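Side-chain contacts in putative metallopeptidase (Corynebacterium diphtheriae, PDB 3QOC), which is probably a metal-dependent aminopeptidase, the chain here being its N-terminal creatinase/prolidase-like domain rather than the whole enzyme: residues A28-H33 and N84-L89; H36-Y39 and F43-S46; A88-I93 and K97-E102. One frame throughout, in Å; residues are numbered along the deposited sequence.

Interaction 1 (A28-H33 and N84-L89); sequences AMLVTH and NCAPAL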
ATOM      1  N   ALA A  28      -8.877  -0.480  -3.406  1.00 25.93           N
ATOM      2  CA  ALA A  28      -7.641  -0.208  -2.734  1.00 25.22           C
ATOM      3  C   ALA A  28      -6.489  -0.621  -3.635  1.00 25.43           C
ATOM      4  O   ALA A  28      -6.639  -1.486  -4.524  1.00 25.04           O
ATOM      5  CB  ALA A  28      -7.575  -0.966  -1.503  1.00 26.01           C
HETATM    6  N   MSE A  29      -5.358   0.005  -3.393  1.00 24.84           N
HETATM    7  CA  MSE A  29      -4.180  -0.281  -4.119  1.00 27.02           C
HETATM    8  C   MSE A  29      -3.099  -0.698  -3.128  1.00 26.48           C
HETATM    9  O   MSE A  29      -2.832  -0.036  -2.113  1.00 25.51           O
HETATM   10  CB  MSE A  29      -3.785   0.949  -4.913  1.00 27.49           C
HETATM   11  CG  MSE A  29      -2.567   0.783  -5.743  1.00 34.76           C
HETATM   12 SE   MSE A  29      -2.946  -0.373  -7.400  1.00 46.75          SE
HETATM   13  CE  MSE A  29      -2.241   0.983  -8.835  1.00 46.92           C
ATOM     14  N   LEU A  30      -2.473  -1.826  -3.427  1.00 20.85           N
ATOM     15  CA  LEU A  30      -1.337  -2.331  -2.687  1.00 18.35           C
ATOM     16  C   LEU A  30      -0.064  -1.967  -3.458  1.00 18.95           C
ATOM     17  O   LEU A  30       0.173  -2.437  -4.566  1.00 20.64           O
ATOM     18  CB  LEU A  30      -1.434  -3.837  -2.600  1.00 19.55           C
ATOM     19  CG  LEU A  30      -0.222  -4.588  -1.982  1.00 20.72           C
ATOM     20  CD1 LEU A  30       0.041  -4.098  -0.574  1.00 16.96           C
ATOM     21  CD2 LEU A  30      -0.470  -6.051  -1.920  1.00 24.52           C
ATOM     22  N   VAL A  31       0.752  -1.111  -2.888  1.00 18.04           N
ATOM     23  CA  VAL A  31       1.964  -0.659  -3.531  1.00 16.13           C
ATOM     24  C   VAL A  31       3.146  -1.410  -2.945  1.00 16.44           C
ATOM     25  O   VAL A  31       3.333  -1.421  -1.731  1.00 15.57           O
ATOM     26  CB  VAL A  31       2.122   0.834  -3.214  1.00 16.32           C
ATOM     27  CG1 VAL A  31       3.353   1.418  -3.974  1.00 12.52           C
ATOM     28  CG2 VAL A  31       0.813   1.574  -3.594  1.00 16.10           C
ATOM     29  N   THR A  32       3.883  -2.116  -3.763  1.00 17.49           N
ATOM     30  CA  THR A  32       4.999  -2.856  -3.308  1.00 18.31           C
ATOM     31  C   THR A  32       6.337  -2.351  -3.876  1.00 18.89           C
ATOM     32  O   THR A  32       7.408  -2.634  -3.317  1.00 19.04           O
ATOM     33  CB  THR A  32       4.796  -4.389  -3.647  1.00 19.71           C
ATOM     34  OG1 THR A  32       4.470  -4.549  -5.040  1.00 21.36           O
ATOM     35  CG2 THR A  32       3.675  -5.049  -2.749  1.00 18.31           C
ATOM     36  N   HIS A  33       6.315  -1.623  -4.966  1.00 17.16           N
ATOM     37  CA  HIS A  33       7.594  -1.093  -5.511  1.00 18.08           C
ATOM     38  C   HIS A  33       8.121   0.069  -4.637  1.00 18.16           C
ATOM     39  O   HIS A  33       7.388   1.022  -4.332  1.00 19.29           O
ATOM     40  CB  HIS A  33       7.376  -0.634  -6.943  1.00 19.32           C
ATOM     41  CG  HIS A  33       8.635  -0.135  -7.642  1.00 20.40           C
ATOM     42  ND1 HIS A  33       9.635  -0.985  -8.082  1.00 23.97           N
ATOM     43  CD2 HIS A  33       9.028   1.108  -7.993  1.00 23.34           C
ATOM     44  CE1 HIS A  33      10.588  -0.287  -8.680  1.00 27.50           C
ATOM     45  NE2 HIS A  33      10.251   0.995  -8.642  1.00 25.00           N
ATOM     46  N   ASN A  84       7.392 -10.078   6.527  1.00 30.37           N
ATOM     47  CA  ASN A  84       6.844 -10.130   5.160  1.00 29.99           C
ATOM     48  C   ASN A  84       5.660  -9.184   4.936  1.00 26.59           C
ATOM     49  O   ASN A  84       4.502  -9.494   5.192  1.00 24.17           O
ATOM     50  CB  ASN A  84       6.513 -11.557   4.786  1.00 31.78           C
ATOM     51  CG  ASN A  84       7.709 -12.476   4.974  1.00 39.82           C
ATOM     52  OD1 ASN A  84       8.770 -12.276   4.332  1.00 49.27           O
ATOM     53  ND2 ASN A  84       7.584 -13.449   5.898  1.00 45.06           N
ATOM     54  N   CYS A  85       6.013  -7.997   4.488  1.00 23.05           N
ATOM     55  CA  CYS A  85       5.174  -6.796   4.627  1.00 22.25           C
ATOM     56  C   CYS A  85       3.863  -6.875   3.867  1.00 20.82           C
ATOM     57  O   CYS A  85       2.801  -6.616   4.423  1.00 18.96           O
ATOM     58  CB  CYS A  85       5.979  -5.585   4.044  1.00 23.57           C
ATOM     59  SG  CYS A  85       7.283  -5.168   5.165  1.00 27.58           S
ATOM     60  N   ALA A  86       3.955  -7.208   2.589  1.00 19.54           N
ATOM     61  CA  ALA A  86       2.776  -7.164   1.727  1.00 21.11           C
ATOM     62  C   ALA A  86       1.734  -8.239   2.146  1.00 21.21           C
ATOM     63  O   ALA A  86       0.537  -7.907   2.330  1.00 22.11           O
ATOM     64  CB  ALA A  86       3.197  -7.302   0.250  1.00 20.45           C
ATOM     65  N   PRO A  87       2.188  -9.489   2.385  1.00 21.92           N
ATOM     66  CA  PRO A  87       1.205 -10.462   2.802  1.00 23.22           C
ATOM     67  C   PRO A  87       0.526 -10.097   4.097  1.00 23.63           C
ATOM     68  O   PRO A  87      -0.670 -10.355   4.261  1.00 21.46           O
ATOM     69  CB  PRO A  87       2.018 -11.775   2.922  1.00 23.68           C
ATOM     70  CG  PRO A  87       3.133 -11.592   1.874  1.00 23.73           C
ATOM     71  CD  PRO A  87       3.458 -10.137   1.950  1.00 22.06           C
ATOM     72  N   ALA A  88       1.274  -9.472   5.009  1.00 24.31           N
ATOM     73  CA  ALA A  88       0.683  -9.121   6.312  1.00 24.03           C
ATOM     74  C   ALA A  88      -0.358  -8.033   6.206  1.00 23.24           C
ATOM     75  O   ALA A  88      -1.373  -8.129   6.852  1.00 24.82           O
ATOM     76  CB  ALA A  88       1.769  -8.779   7.380  1.00 24.77           C
ATOM     77  N   LEU A  89      -0.130  -6.969   5.437  1.00 23.35           N
ATOM     78  CA  LEU A  89      -1.231  -5.980   5.150  1.00 22.52           C
ATOM     79  C   LEU A  89      -2.430  -6.655   4.525  1.00 23.34           C
ATOM     80  O   LEU A  89      -3.557  -6.431   4.947  1.00 25.90           O
ATOM     81  CB  LEU A  89      -0.810  -4.822   4.197  1.00 21.70           C
ATOM     82  CG  LEU A  89       0.246  -3.814   4.612  1.00 18.61           C
ATOM     83  CD1 LEU A  89       0.618  -2.910   3.360  1.00 17.79           C
ATOM     84  CD2 LEU A  89      -0.282  -3.026   5.852  1.00 16.72           C
TER
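The methyl CG2 of T32 rests against CB of A86 at 3.8 Å, and this small contact opens the packing of helix 85-91 on strand 28-31, a worked example of how an alpha/beta domain seats a helix on one face of its mixed sheet. Backbones come closest at the same place, T32 CA lying 7.0 Å from A86 CA, which a helix residue as small as alanine allows. Two residues earlier, on the strand itself, L30 reaches between A86 and L89. Its CD2 stands 4.4 Å from A86 CB, while its other branch, CD1, meets CD1 of L89 at 4.1 Å, the two leucine chains passing each other at a slant. Because CG of L30 is anti to the backbone N (chi1 173°), the isobutyl group is thrown along toward the helix and both its methyls find partners there. No hydrogen bond spans the contact: it is held by apolar surface alone.

Outside this first shell, A49 of the adjacent strand 49-53 also touches A86 and L89, and L89 lies on R59 and S61 as well, so the helix bridges several strands. V31 points to the other face, where it packs on I37 and L40 of helix 34-41. The strand itself is fixed by backbone bonds to both neighbours, L30 pairing with G100 and M29 with I52. On the helix side, N84 occupies the N-cap position without a side-chain capping bond; the helix begins with A88 N donating to N84 O at 3.2 Å and L89 N to C85 O at 3.1 Å.

Interaction 2 (H36-Y39 and F43-S46); sequences HIRY and FTGS. With SO4 (sulfate ion), chain F.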
ATOM      1  N   HIS A  36       7.938   3.832  -5.461  1.00 18.12           N
ATOM      2  CA  HIS A  36       6.510   4.218  -5.382  1.00 17.55           C
ATOM      3  C   HIS A  36       6.087   4.447  -3.966  1.00 17.31           C
ATOM      4  O   HIS A  36       5.473   5.495  -3.660  1.00 18.84           O
ATOM      5  CB  HIS A  36       5.588   3.248  -6.099  1.00 17.44           C
ATOM      6  CG  HIS A  36       5.848   3.163  -7.571  1.00 18.63           C
ATOM      7  ND1 HIS A  36       5.325   2.166  -8.364  1.00 17.76           N
ATOM      8  CD2 HIS A  36       6.601   3.940  -8.395  1.00 23.01           C
ATOM      9  CE1 HIS A  36       5.768   2.304  -9.593  1.00 20.58           C
ATOM     10  NE2 HIS A  36       6.542   3.385  -9.649  1.00 22.67           N
ATOM     11  N   ILE A  37       6.504   3.590  -3.042  1.00 17.18           N
ATOM     12  CA  ILE A  37       6.118   3.777  -1.608  1.00 16.08           C
ATOM     13  C   ILE A  37       6.740   5.089  -1.076  1.00 18.12           C
ATOM     14  O   ILE A  37       6.131   5.864  -0.292  1.00 18.51           O
ATOM     15  CB  ILE A  37       6.542   2.573  -0.799  1.00 15.37           C
ATOM     16  CG1 ILE A  37       5.708   1.331  -1.180  1.00 14.64           C
ATOM     17  CG2 ILE A  37       6.546   2.902   0.625  1.00 16.64           C
ATOM     18  CD1 ILE A  37       6.294   0.004  -0.767  1.00 13.33           C
ATOM     19  N   ARG A  38       7.973   5.351  -1.495  1.00 17.34           N
ATOM     20  CA  ARG A  38       8.681   6.552  -1.057  1.00 18.52           C
ATOM     21  C   ARG A  38       7.991   7.818  -1.561  1.00 19.07           C
ATOM     22  O   ARG A  38       7.818   8.786  -0.821  1.00 19.44           O
ATOM     23  CB  ARG A  38      10.135   6.521  -1.532  1.00 17.05           C
ATOM     24  CG  ARG A  38      11.096   7.288  -0.639  1.00 21.06           C
ATOM     25  CD  ARG A  38      11.083   8.773  -0.960  1.00 22.90           C
ATOM     26  NE  ARG A  38      10.893   9.023  -2.386  1.00 24.18           N
ATOM     27  CZ  ARG A  38      10.540  10.197  -2.898  1.00 29.43           C
ATOM     28  NH1 ARG A  38      10.336  11.236  -2.100  1.00 28.80           N
ATOM     29  NH2 ARG A  38      10.389  10.333  -4.208  1.00 27.37           N
ATOM     30  N   TYR A  39       7.603   7.792  -2.830  1.00 18.50           N
ATOM     31  CA  TYR A  39       6.939   8.898  -3.472  1.00 18.45           C
ATOM     32  C   TYR A  39       5.608   9.176  -2.715  1.00 19.37           C
ATOM     33  O   TYR A  39       5.252  10.347  -2.461  1.00 19.08           O
ATOM     34  CB  TYR A  39       6.721   8.511  -4.954  1.00 17.61           C
ATOM     35  CG  TYR A  39       5.942   9.516  -5.764  1.00 19.83           C
ATOM     36  CD1 TYR A  39       6.574  10.588  -6.386  1.00 21.75           C
ATOM     37  CD2 TYR A  39       4.579   9.406  -5.887  1.00 23.41           C
ATOM     38  CE1 TYR A  39       5.838  11.515  -7.121  1.00 21.00           C
ATOM     39  CE2 TYR A  39       3.791  10.345  -6.672  1.00 23.96           C
ATOM     40  CZ  TYR A  39       4.442  11.380  -7.255  1.00 21.46           C
ATOM     41  OH  TYR A  39       3.705  12.283  -7.953  1.00 22.46           O
ATOM     42  N   PHE A  43       8.731   7.366   3.202  1.00 21.62           N
ATOM     43  CA  PHE A  43       9.566   6.321   3.850  1.00 20.74           C
ATOM     44  C   PHE A  43      10.665   5.972   2.896  1.00 21.19           C
ATOM     45  O   PHE A  43      10.381   5.638   1.758  1.00 21.98           O
ATOM     46  CB  PHE A  43       8.769   5.087   4.165  1.00 19.46           C
ATOM     47  CG  PHE A  43       9.575   3.956   4.708  1.00 18.42           C
ATOM     48  CD1 PHE A  43      10.233   4.068   5.919  1.00 17.33           C
ATOM     49  CD2 PHE A  43       9.726   2.780   3.956  1.00 20.20           C
ATOM     50  CE1 PHE A  43      10.962   2.996   6.451  1.00 20.80           C
ATOM     51  CE2 PHE A  43      10.491   1.689   4.468  1.00 23.10           C
ATOM     52  CZ  PHE A  43      11.109   1.797   5.719  1.00 20.23           C
ATOM     53  N   THR A  44      11.919   6.114   3.340  1.00 22.11           N
ATOM     54  CA  THR A  44      13.107   5.849   2.518  1.00 23.63           C
ATOM     55  C   THR A  44      13.796   4.479   2.777  1.00 24.51           C
ATOM     56  O   THR A  44      14.840   4.237   2.261  1.00 25.63           O
ATOM     57  CB  THR A  44      14.176   6.927   2.733  1.00 23.63           C
ATOM     58  OG1 THR A  44      14.599   6.923   4.101  1.00 25.17           O
ATOM     59  CG2 THR A  44      13.627   8.335   2.414  1.00 26.79           C
ATOM     60  N   GLY A  45      13.241   3.605   3.591  1.00 25.19           N
ATOM     61  CA  GLY A  45      13.918   2.327   3.840  1.00 25.12           C
ATOM     62  C   GLY A  45      13.771   1.352   2.678  1.00 25.59           C
ATOM     63  O   GLY A  45      13.196   1.680   1.641  1.00 25.87           O
ATOM     64  N   SER A  46      14.262   0.133   2.862  1.00 23.84           N
ATOM     65  CA  SER A  46      14.467  -0.798   1.777  1.00 23.51           C
ATOM     66  C   SER A  46      13.476  -1.955   1.831  1.00 22.46           C
ATOM     67  O   SER A  46      13.554  -2.863   1.005  1.00 24.41           O
ATOM     68  CB  SER A  46      15.889  -1.354   1.878  1.00 25.62           C
ATOM     69  OG  SER A  46      16.079  -1.951   3.174  1.00 24.90           O
TER
HETATM   70  S   SO4 F 136      10.222  14.281  -3.439  1.00 41.08           S
HETATM   71  O1  SO4 F 136       9.452  15.304  -4.093  1.00 46.47           O
HETATM   72  O2  SO4 F 136      10.382  13.408  -4.565  1.00 39.99           O
HETATM   73  O3  SO4 F 136      11.475  14.807  -2.939  1.00 44.98           O
HETATM   74  O4  SO4 F 136       9.498  13.818  -2.264  1.00 45.58           O
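R38 turns its CG roughly anti to the backbone N (chi1 -152°), against the main chain of F43, and then bends at both chi2 and chi3, so that the guanidinium doubles back from the place where the aliphatic part of the chain touches. The methylene does the touching: R38 CG is only 3.0 Å from F43 O, a close carbon-to-oxygen approach, and R38 CA adds a weak CA-H...O contact to the same carbonyl oxygen at 3.4 Å. Beside them the methyl of T44, CG2, lies 4.1 Å from R38 CG. The hydroxyl of T44 looks elsewhere, to the amide of Q73.

At the far end of the arginine the contact becomes ionic. R38 NH1 donates to sulfate O4 at 2.7 Å with an N-H...O angle of 150°, O4 sitting at the edge of the guanidinium and near its plane; R38 NH2 donates to sulfate O2 at 3.1 Å and 147°. The two bonds fix the rotation of the group. R13 NH2 and R9 NE complete the grip, three arginines gathering round an anion that probably came from the crystallisation liquor.

F43 shapes the loop from within: the amide nitrogen of G45 stands 3.3 Å above the plane of its ring, over the centre, while Y66 meets the ring edge-to-face. The whole contact folds the turn that leaves helix 34-41 back on that helix before strand 49-53 begins, with the F43 ring tucked against Q69, I70 and Q73 of helix 67-73, and I37 facing V31 of strand 28-31.

Interaction 3 (A88-I93 and K97-E102); sequences ALLSDI and KRVGFE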
ATOM      1  N   ALA A  88       1.274  -9.472   5.009  1.00 24.31           N
ATOM      2  CA  ALA A  88       0.683  -9.121   6.312  1.00 24.03           C
ATOM      3  C   ALA A  88      -0.358  -8.033   6.206  1.00 23.24           C
ATOM      4  O   ALA A  88      -1.373  -8.129   6.852  1.00 24.82           O
ATOM      5  CB  ALA A  88       1.769  -8.779   7.380  1.00 24.77           C
ATOM      6  N   LEU A  89      -0.130  -6.969   5.437  1.00 23.35           N
ATOM      7  CA  LEU A  89      -1.231  -5.980   5.150  1.00 22.52           C
ATOM      8  C   LEU A  89      -2.430  -6.655   4.525  1.00 23.34           C
ATOM      9  O   LEU A  89      -3.557  -6.431   4.947  1.00 25.90           O
ATOM     10  CB  LEU A  89      -0.810  -4.822   4.197  1.00 21.70           C
ATOM     11  CG  LEU A  89       0.246  -3.814   4.612  1.00 18.61           C
ATOM     12  CD1 LEU A  89       0.618  -2.910   3.360  1.00 17.79           C
ATOM     13  CD2 LEU A  89      -0.282  -3.026   5.852  1.00 16.72           C
ATOM     14  N   LEU A  90      -2.203  -7.490   3.514  1.00 27.44           N
ATOM     15  CA  LEU A  90      -3.316  -8.101   2.785  1.00 27.04           C
ATOM     16  C   LEU A  90      -4.150  -9.008   3.682  1.00 27.80           C
ATOM     17  O   LEU A  90      -5.376  -8.984   3.641  1.00 26.47           O
ATOM     18  CB  LEU A  90      -2.806  -8.851   1.544  1.00 28.26           C
ATOM     19  CG  LEU A  90      -3.801  -9.352   0.523  1.00 28.64           C
ATOM     20  CD1 LEU A  90      -4.680  -8.211  -0.016  1.00 28.80           C
ATOM     21  CD2 LEU A  90      -3.051 -10.020  -0.605  1.00 28.66           C
ATOM     22  N   SER A  91      -3.504  -9.739   4.578  1.00 29.27           N
ATOM     23  CA  SER A  91      -4.246 -10.705   5.387  1.00 31.89           C
ATOM     24  C   SER A  91      -5.149  -9.985   6.395  1.00 32.55           C
ATOM     25  O   SER A  91      -6.048 -10.562   6.973  1.00 31.66           O
ATOM     26  CB  SER A  91      -3.262 -11.658   6.082  1.00 34.31           C
ATOM     27  OG  SER A  91      -3.577 -11.732   7.448  1.00 40.89           O
ATOM     28  N   ASP A  92      -4.861  -8.719   6.642  1.00 35.26           N
ATOM     29  CA  ASP A  92      -5.684  -7.913   7.563  1.00 38.59           C
ATOM     30  C   ASP A  92      -6.947  -7.254   6.942  1.00 38.55           C
ATOM     31  O   ASP A  92      -7.730  -6.639   7.648  1.00 41.18           O
ATOM     32  CB  ASP A  92      -4.806  -6.889   8.269  1.00 40.67           C
ATOM     33  CG  ASP A  92      -4.209  -7.450   9.569  1.00 46.55           C
ATOM     34  OD1 ASP A  92      -4.355  -8.667   9.862  1.00 50.72           O
ATOM     35  OD2 ASP A  92      -3.588  -6.684  10.312  1.00 53.25           O
ATOM     36  N   ILE A  93      -7.113  -7.381   5.632  1.00 36.20           N
ATOM     37  CA  ILE A  93      -8.258  -6.839   4.951  1.00 37.23           C
ATOM     38  C   ILE A  93      -9.448  -7.791   5.084  1.00 38.27           C
ATOM     39  O   ILE A  93      -9.316  -8.997   4.791  1.00 37.06           O
ATOM     40  CB  ILE A  93      -7.958  -6.639   3.491  1.00 35.15           C
ATOM     41  CG1 ILE A  93      -6.827  -5.647   3.359  1.00 35.74           C
ATOM     42  CG2 ILE A  93      -9.161  -6.092   2.755  1.00 34.62           C
ATOM     43  CD1 ILE A  93      -6.521  -5.410   1.998  1.00 36.29           C
ATOM     44  N   LYS A  97     -13.631  -6.800  -1.157  1.00 33.01           N
ATOM     45  CA  LYS A  97     -12.720  -5.710  -1.547  1.00 33.39           C
ATOM     46  C   LYS A  97     -11.991  -6.181  -2.789  1.00 32.05           C
ATOM     47  O   LYS A  97     -11.539  -7.336  -2.839  1.00 31.32           O
ATOM     48  CB  LYS A  97     -11.720  -5.395  -0.408  1.00 32.95           C
ATOM     49  CG  LYS A  97     -11.144  -3.924  -0.265  1.00 39.17           C
ATOM     50  CD  LYS A  97     -11.990  -3.005   0.668  1.00 46.17           C
ATOM     51  CE  LYS A  97     -11.140  -2.086   1.651  1.00 52.32           C
ATOM     52  NZ  LYS A  97     -10.884  -0.572   1.294  1.00 53.82           N
ATOM     53  N   ARG A  98     -11.888  -5.296  -3.782  1.00 28.96           N
ATOM     54  CA  ARG A  98     -11.014  -5.467  -4.909  1.00 27.80           C
ATOM     55  C   ARG A  98      -9.759  -4.687  -4.651  1.00 26.50           C
ATOM     56  O   ARG A  98      -9.779  -3.446  -4.467  1.00 24.84           O
ATOM     57  CB  ARG A  98     -11.691  -5.012  -6.194  1.00 28.38           C
ATOM     58  CG  ARG A  98     -12.971  -5.828  -6.489  1.00 31.73           C
ATOM     59  CD  ARG A  98     -13.869  -5.256  -7.610  1.00 35.59           C
ATOM     60  NE  ARG A  98     -13.109  -4.965  -8.846  1.00 39.60           N
ATOM     61  CZ  ARG A  98     -12.909  -5.788  -9.901  1.00 43.58           C
ATOM     62  NH1 ARG A  98     -13.425  -7.044  -9.961  1.00 42.97           N
ATOM     63  NH2 ARG A  98     -12.160  -5.330 -10.932  1.00 42.62           N
ATOM     64  N   VAL A  99      -8.649  -5.427  -4.604  1.00 24.12           N
ATOM     65  CA  VAL A  99      -7.351  -4.856  -4.242  1.00 22.65           C
ATOM     66  C   VAL A  99      -6.428  -4.961  -5.445  1.00 21.06           C
ATOM     67  O   VAL A  99      -6.130  -6.068  -5.882  1.00 21.13           O
ATOM     68  CB  VAL A  99      -6.727  -5.579  -3.080  1.00 22.12           C
ATOM     69  CG1 VAL A  99      -5.330  -4.965  -2.768  1.00 24.04           C
ATOM     70  CG2 VAL A  99      -7.618  -5.453  -1.906  1.00 22.92           C
ATOM     71  N   GLY A 100      -6.058  -3.824  -6.006  1.00 20.02           N
ATOM     72  CA  GLY A 100      -5.113  -3.765  -7.120  1.00 21.19           C
ATOM     73  C   GLY A 100      -3.679  -4.044  -6.656  1.00 20.90           C
ATOM     74  O   GLY A 100      -3.374  -3.796  -5.510  1.00 21.68           O
ATOM     75  N   PHE A 101      -2.812  -4.531  -7.555  1.00 20.57           N
ATOM     76  CA  PHE A 101      -1.407  -4.712  -7.289  1.00 19.63           C
ATOM     77  C   PHE A 101      -0.577  -4.328  -8.476  1.00 19.22           C
ATOM     78  O   PHE A 101      -1.070  -4.273  -9.578  1.00 20.22           O
ATOM     79  CB  PHE A 101      -1.072  -6.160  -6.800  1.00 20.09           C
ATOM     80  CG  PHE A 101      -1.312  -7.206  -7.814  1.00 22.09           C
ATOM     81  CD1 PHE A 101      -0.278  -7.642  -8.635  1.00 28.21           C
ATOM     82  CD2 PHE A 101      -2.548  -7.828  -7.916  1.00 25.82           C
ATOM     83  CE1 PHE A 101      -0.494  -8.611  -9.607  1.00 26.95           C
ATOM     84  CE2 PHE A 101      -2.747  -8.817  -8.848  1.00 29.51           C
ATOM     85  CZ  PHE A 101      -1.708  -9.203  -9.705  1.00 28.56           C
ATOM     86  N   GLU A 102       0.688  -4.050  -8.266  1.00 19.94           N
ATOM     87  CA  GLU A 102       1.486  -3.537  -9.332  1.00 21.69           C
ATOM     88  C   GLU A 102       2.006  -4.727 -10.188  1.00 22.50           C
ATOM     89  O   GLU A 102       3.070  -5.337  -9.934  1.00 22.15           O
ATOM     90  CB  GLU A 102       2.622  -2.714  -8.763  1.00 22.52           C
ATOM     91  CG  GLU A 102       2.175  -1.562  -7.976  1.00 25.20           C
ATOM     92  CD  GLU A 102       3.367  -0.779  -7.416  1.00 27.35           C
ATOM     93  OE1 GLU A 102       3.892  -1.151  -6.330  1.00 24.22           O
ATOM     94  OE2 GLU A 102       3.788   0.190  -8.079  1.00 26.38           O
TER
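Apolar contacts carry this meeting of I93 and V99, and V99 is the residue that receives from two directions. Its CG2 meets the end of I93, CD1, at 4.1 Å, the two chains slanting past one another. Its CG1 faces CD1 of L90 at 4.3 Å. One branch of V99 thus serves L90 on the helix, the other I93, three residues further on. I93 is itself divided: with CG1 set beside the backbone N (chi1 -62°) and CD1 extended from there, the long branch reaches V99, while CG2 meets CB of K97 at 4.1 Å, the side chains of I93 and K97 crossing at about a right angle.

In topology this is the closing half of a beta-alpha-beta crossover. The chain leaves edge strand 78-81, passes helix 85-91 over the sheet, and continues into strand 97-102, which runs parallel to the first but lies four places across. I51 of strand 49-53 touches both I93 and V99, and L124 and L114 also touch L90.

The polar contacts involve partners beyond the two segments or lie within the 88-93 backbone. There, D92 N bonds to L89 O and I93 N to L90 O, both at 3.1 Å. D92 forms a salt bridge with R59, and the bent lysine chain of K97 carries its NZ to OD1 of N53.

Interactions 1 and 3, centres about 6 Å apart, both use helix 85-91, share A88 and L89, and reach the neighbouring parallel strands 28-31 and 97-102. The centre of interaction 2 is about 13 Å from that of interaction 1 and about 18 Å from that of interaction 3, which lies on the opposite side of the chain's centre; along the sequence interaction 2 is nested inside the loop closed by interaction 1. E102 links all three: its OE1 probably accepts T32 N at 2.7 Å and H33 N at 2.8 Å, and OE2 probably pairs with H36 ND1. The bound sulfate belongs to interaction 2; the metal site expected of this family would lie in the absent peptidase domain.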